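Local coordinates for peptidoglycan-recognition protein SA (Drosophila melanogaster, PDB 1SXR) that recognises peptidoglycan of Gram-positive bacteria and activates the Toll pathway of innate immunity upstream of the Spz-processing enzyme, at residues A[17-27]-A[62-73]. Numbering follows the deposited sequence.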
loop_
_atom_site.group_PDB
_atom_site.type_symbol
_atom_site.label_atom_id
_atom_site.label_comp_id
_atom_site.label_asym_id
_atom_site.label_seq_id
_atom_site.Cartn_x
_atom_site.Cartn_y
_atom_site.Cartn_z
ATOM N N LYS A 17 -6.604 -11.852 -3.991
ATOM C CA LYS A 17 -7.104 -11.365 -5.279
ATOM C C LYS A 17 -8.410 -12.073 -5.687
ATOM O O LYS A 17 -9.405 -11.427 -6.009
ATOM C CB LYS A 17 -5.982 -11.548 -6.325
ATOM C CG LYS A 17 -6.199 -10.944 -7.688
ATOM C CD LYS A 17 -5.935 -9.462 -7.742
ATOM C CE LYS A 17 -4.453 -9.120 -7.667
ATOM N NZ LYS A 17 -3.613 -9.828 -8.712
ATOM N N ARG A 18 -8.426 -13.406 -5.635
ATOM C CA ARG A 18 -9.636 -14.204 -5.927
ATOM C C ARG A 18 -10.858 -13.806 -5.097
ATOM O O ARG A 18 -11.997 -13.803 -5.594
ATOM C CB ARG A 18 -9.326 -15.687 -5.678
ATOM C CG ARG A 18 -10.517 -16.545 -5.227
ATOM C CD ARG A 18 -10.160 -17.984 -4.828
ATOM N NE ARG A 18 -9.281 -18.590 -5.825
ATOM C CZ ARG A 18 -8.568 -19.701 -5.650
ATOM N NH1 ARG A 18 -8.620 -20.370 -4.503
ATOM N NH2 ARG A 18 -7.794 -20.143 -6.631
ATOM N N GLN A 19 -10.628 -13.482 -3.836
ATOM C CA GLN A 19 -11.715 -13.188 -2.929
ATOM C C GLN A 19 -12.384 -11.867 -3.240
ATOM O O GLN A 19 -13.531 -11.671 -2.878
ATOM C CB GLN A 19 -11.224 -13.195 -1.487
ATOM C CG GLN A 19 -10.718 -14.550 -1.019
ATOM C CD GLN A 19 -10.260 -14.486 0.411
ATOM O OE1 GLN A 19 -9.081 -14.277 0.681
ATOM N NE2 GLN A 19 -11.203 -14.654 1.346
ATOM N N TRP A 20 -11.661 -10.954 -3.891
ATOM C CA TRP A 20 -12.307 -9.716 -4.365
ATOM C C TRP A 20 -12.576 -9.673 -5.851
ATOM O O TRP A 20 -13.034 -8.655 -6.390
ATOM C CB TRP A 20 -11.622 -8.430 -3.869
ATOM C CG TRP A 20 -10.151 -8.213 -4.166
ATOM C CD1 TRP A 20 -9.099 -8.465 -3.332
ATOM C CD2 TRP A 20 -9.577 -7.562 -5.328
ATOM N NE1 TRP A 20 -7.913 -8.068 -3.913
ATOM C CE2 TRP A 20 -8.178 -7.503 -5.128
ATOM C CE3 TRP A 20 -10.104 -7.046 -6.526
ATOM C CZ2 TRP A 20 -7.293 -6.947 -6.086
ATOM C CZ3 TRP A 20 -9.212 -6.497 -7.482
ATOM C CH2 TRP A 20 -7.835 -6.461 -7.251
ATOM N N GLY A 21 -12.326 -10.781 -6.535
ATOM C CA GLY A 21 -12.662 -10.849 -7.959
ATOM C C GLY A 21 -11.603 -10.248 -8.867
ATOM O O GLY A 21 -11.874 -9.884 -10.021
ATOM N N GLY A 22 -10.403 -10.121 -8.337
ATOM C CA GLY A 22 -9.307 -9.503 -9.094
ATOM C C GLY A 22 -8.712 -10.461 -10.108
ATOM O O GLY A 22 -8.846 -11.698 -9.983
ATOM N N LYS A 23 -8.057 -9.891 -11.111
ATOM C CA LYS A 23 -7.435 -10.645 -12.204
ATOM C C LYS A 23 -5.964 -10.909 -11.899
ATOM O O LYS A 23 -5.361 -10.236 -11.066
ATOM C CB LYS A 23 -7.516 -9.850 -13.518
ATOM C CG LYS A 23 -8.953 -9.663 -13.979
ATOM C CD LYS A 23 -9.085 -9.009 -15.336
ATOM C CE LYS A 23 -10.489 -9.270 -15.883
ATOM N NZ LYS A 23 -11.004 -8.195 -16.788
ATOM N N PRO A 24 -5.363 -11.885 -12.570
ATOM C CA PRO A 24 -3.939 -12.143 -12.370
ATOM C C PRO A 24 -3.062 -10.961 -12.777
ATOM O O PRO A 24 -3.458 -10.159 -13.623
ATOM C CB PRO A 24 -3.662 -13.333 -13.309
ATOM C CG PRO A 24 -5.017 -13.963 -13.471
ATOM C CD PRO A 24 -5.980 -12.814 -13.541
ATOM N N SER A 25 -1.878 -10.882 -12.181
ATOM C CA SER A 25 -0.853 -9.995 -12.707
ATOM C C SER A 25 -0.513 -10.343 -14.154
ATOM O O SER A 25 -0.624 -11.514 -14.584
ATOM C CB SER A 25 0.400 -10.090 -11.842
ATOM O OG SER A 25 1.486 -9.393 -12.436
ATOM N N LEU A 26 -0.113 -9.320 -14.902
ATOM C CA LEU A 26 0.343 -9.500 -16.275
ATOM C C LEU A 26 1.823 -9.847 -16.334
ATOM O O LEU A 26 2.366 -10.094 -17.420
ATOM C CB LEU A 26 0.052 -8.251 -17.119
ATOM C CG LEU A 26 -1.440 -7.938 -17.214
ATOM C CD1 LEU A 26 -1.663 -6.568 -17.791
ATOM C CD2 LEU A 26 -2.160 -9.009 -18.023
ATOM N N GLY A 27 2.495 -9.834 -15.187
ATOM C CA GLY A 27 3.925 -10.163 -15.157
ATOM C C GLY A 27 4.486 -10.051 -13.759
ATOM O O GLY A 27 4.517 -8.983 -13.158
ATOM N N GLN A 62 -7.900 -1.887 -10.554
ATOM C CA GLN A 62 -7.001 -2.788 -11.257
ATOM C C GLN A 62 -7.046 -2.638 -12.793
ATOM O O GLN A 62 -5.997 -2.602 -13.442
ATOM C CB GLN A 62 -7.263 -4.244 -10.837
ATOM C CG GLN A 62 -6.234 -5.182 -11.449
ATOM C CD GLN A 62 -6.554 -6.621 -11.172
ATOM O OE1 GLN A 62 -7.703 -7.050 -11.319
ATOM N NE2 GLN A 62 -5.542 -7.372 -10.778
ATOM N N ALA A 63 -8.249 -2.548 -13.348
ATOM C CA ALA A 63 -8.428 -2.328 -14.786
ATOM C C ALA A 63 -7.776 -1.031 -15.220
ATOM O O ALA A 63 -7.125 -0.966 -16.262
ATOM C CB ALA A 63 -9.904 -2.301 -15.113
ATOM N N TYR A 64 -7.976 0.031 -14.461
ATOM C CA TYR A 64 -7.322 1.296 -14.797
ATOM C C TYR A 64 -5.790 1.136 -14.732
ATOM O O TYR A 64 -5.056 1.523 -15.637
ATOM C CB TYR A 64 -7.810 2.373 -13.816
ATOM C CG TYR A 64 -7.175 3.722 -13.986
ATOM C CD1 TYR A 64 -7.266 4.426 -15.171
ATOM C CD2 TYR A 64 -6.506 4.300 -12.919
ATOM C CE1 TYR A 64 -6.664 5.704 -15.282
ATOM C CE2 TYR A 64 -5.929 5.533 -13.013
ATOM C CZ TYR A 64 -5.997 6.225 -14.189
ATOM O OH TYR A 64 -5.378 7.473 -14.231
ATOM N N HIS A 65 -5.280 0.547 -13.666
ATOM C CA HIS A 65 -3.838 0.401 -13.560
ATOM C C HIS A 65 -3.229 -0.493 -14.638
ATOM O O HIS A 65 -2.190 -0.158 -15.198
ATOM C CB HIS A 65 -3.489 -0.149 -12.177
ATOM C CG HIS A 65 -3.661 0.858 -11.093
ATOM N ND1 HIS A 65 -3.165 0.689 -9.812
ATOM C CD2 HIS A 65 -4.249 2.078 -11.117
ATOM C CE1 HIS A 65 -3.466 1.758 -9.089
ATOM N NE2 HIS A 65 -4.116 2.619 -9.859
ATOM N N GLN A 66 -3.853 -1.631 -14.911
ATOM C CA GLN A 66 -3.340 -2.558 -15.922
ATOM C C GLN A 66 -3.504 -2.063 -17.343
ATOM O O GLN A 66 -2.574 -2.211 -18.149
ATOM C CB GLN A 66 -4.013 -3.928 -15.788
ATOM C CG GLN A 66 -3.490 -4.700 -14.586
ATOM C CD GLN A 66 -4.126 -6.096 -14.473
ATOM O OE1 GLN A 66 -5.325 -6.254 -14.738
ATOM N NE2 GLN A 66 -3.322 -7.091 -14.082
ATOM N N ASN A 67 -4.660 -1.483 -17.659
ATOM C CA ASN A 67 -4.999 -1.219 -19.060
ATOM C C ASN A 67 -4.832 0.218 -19.495
ATOM O O ASN A 67 -4.838 0.487 -20.713
ATOM C CB ASN A 67 -6.421 -1.680 -19.340
ATOM C CG ASN A 67 -6.611 -3.162 -19.064
ATOM O OD1 ASN A 67 -5.674 -3.948 -19.160
ATOM N ND2 ASN A 67 -7.814 -3.538 -18.701
ATOM N N GLU A 68 -4.713 1.141 -18.540
ATOM C CA GLU A 68 -4.485 2.541 -18.882
ATOM C C GLU A 68 -3.118 3.015 -18.430
ATOM O O GLU A 68 -2.451 3.784 -19.128
ATOM C CB GLU A 68 -5.578 3.446 -18.328
ATOM C CG GLU A 68 -6.942 3.206 -18.970
ATOM C CD GLU A 68 -6.941 3.440 -20.478
ATOM O OE1 GLU A 68 -6.290 4.407 -20.945
ATOM O OE2 GLU A 68 -7.621 2.663 -21.190
ATOM N N LEU A 69 -2.681 2.566 -17.262
ATOM C CA LEU A 69 -1.384 3.020 -16.757
ATOM C C LEU A 69 -0.268 2.057 -17.136
ATOM O O LEU A 69 0.906 2.335 -16.889
ATOM C CB LEU A 69 -1.430 3.212 -15.244
ATOM C CG LEU A 69 -2.444 4.230 -14.723
ATOM C CD1 LEU A 69 -2.274 4.421 -13.249
ATOM C CD2 LEU A 69 -2.268 5.563 -15.494
ATOM N N ASP A 70 -0.637 0.924 -17.734
ATOM C CA ASP A 70 0.329 -0.047 -18.252
ATOM C C ASP A 70 1.156 -0.715 -17.160
ATOM O O ASP A 70 2.309 -1.113 -17.380
ATOM C CB ASP A 70 1.267 0.604 -19.286
ATOM C CG ASP A 70 0.522 1.123 -20.489
ATOM O OD1 ASP A 70 -0.549 0.570 -20.819
ATOM O OD2 ASP A 70 0.927 2.085 -21.166
ATOM N N PHE A 71 0.573 -0.848 -15.973
ATOM C CA PHE A 71 1.210 -1.586 -14.894
ATOM C C PHE A 71 0.832 -3.074 -15.004
ATOM O O PHE A 71 -0.140 -3.435 -15.678
ATOM C CB PHE A 71 0.727 -1.090 -13.533
ATOM C CG PHE A 71 0.997 0.350 -13.261
ATOM C CD1 PHE A 71 2.021 1.022 -13.914
ATOM C CD2 PHE A 71 0.259 1.015 -12.282
ATOM C CE1 PHE A 71 2.265 2.363 -13.640
ATOM C CE2 PHE A 71 0.492 2.359 -11.998
ATOM C CZ PHE A 71 1.489 3.016 -12.681
ATOM N N ASN A 72 1.582 -3.920 -14.309
ATOM C CA ASN A 72 1.322 -5.357 -14.380
ATOM C C ASN A 72 0.140 -5.743 -13.500
ATOM O O ASN A 72 -0.495 -6.763 -13.730
ATOM C CB ASN A 72 2.570 -6.149 -13.985
ATOM C CG ASN A 72 3.596 -6.164 -15.096
ATOM O OD1 ASN A 72 3.232 -6.245 -16.265
ATOM N ND2 ASN A 72 4.864 -6.023 -14.738
ATOM N N ASP A 73 -0.169 -4.903 -12.515
ATOM C CA ASP A 73 -1.220 -5.219 -11.541
ATOM C C ASP A 73 -1.613 -3.896 -10.866
ATOM O O ASP A 73 -1.012 -2.831 -11.140
ATOM C CB ASP A 73 -0.676 -6.218 -10.517
ATOM C CG ASP A 73 -1.744 -7.083 -9.907
ATOM O OD1 ASP A 73 -2.932 -6.702 -9.946
ATOM O OD2 ASP A 73 -1.456 -8.149 -9.295
HETATM O O HOH W 1 -8.850 -6.221 -17.406
#
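Two helix glutamines, Gln62 and Gln66, bind the extended chain of Lys23 and Pro24 through their side-chain amides, on the flank of the amidase-like peptidoglycan-recognition fold where helix 50-67 ends. The case illustrates how side-chain amides can stand in for strand pairing. Gln62 reaches out fully extended, with CG anti to the backbone N (chi1 -174°), and its amide spans one residue: OE1 accepts Lys23 N at 2.9 Å, nearly straight and on an in-plane lone pair, while NE2 returns a 2.9 Å bond to Lys23 O. The second N-H of that NE2 meets Asp73 OD1. Lys17 folds its chain back so that NZ joins the syn side of Asp73 OD2 at 2.8 Å and also donates to Lys23 O. One turn on, Gln66 NE2 bridges Pro24 O (3.1 Å) and Asn72 O, both near its amide plane; Asn72 O also receives Leu26 N at 2.8 Å. Leu26 crosses the Gln66 chain at a slant, CD1 4.1 Å from Gln66 CB. With both N-H groups of each glutamine engaged, the amide flips are fixed, and the buried charge of Asp73 is probably balanced by Lys17; the contact thus ties residues 61-64 and 71-76, which probably bind peptidoglycan, to the 17-27 chain.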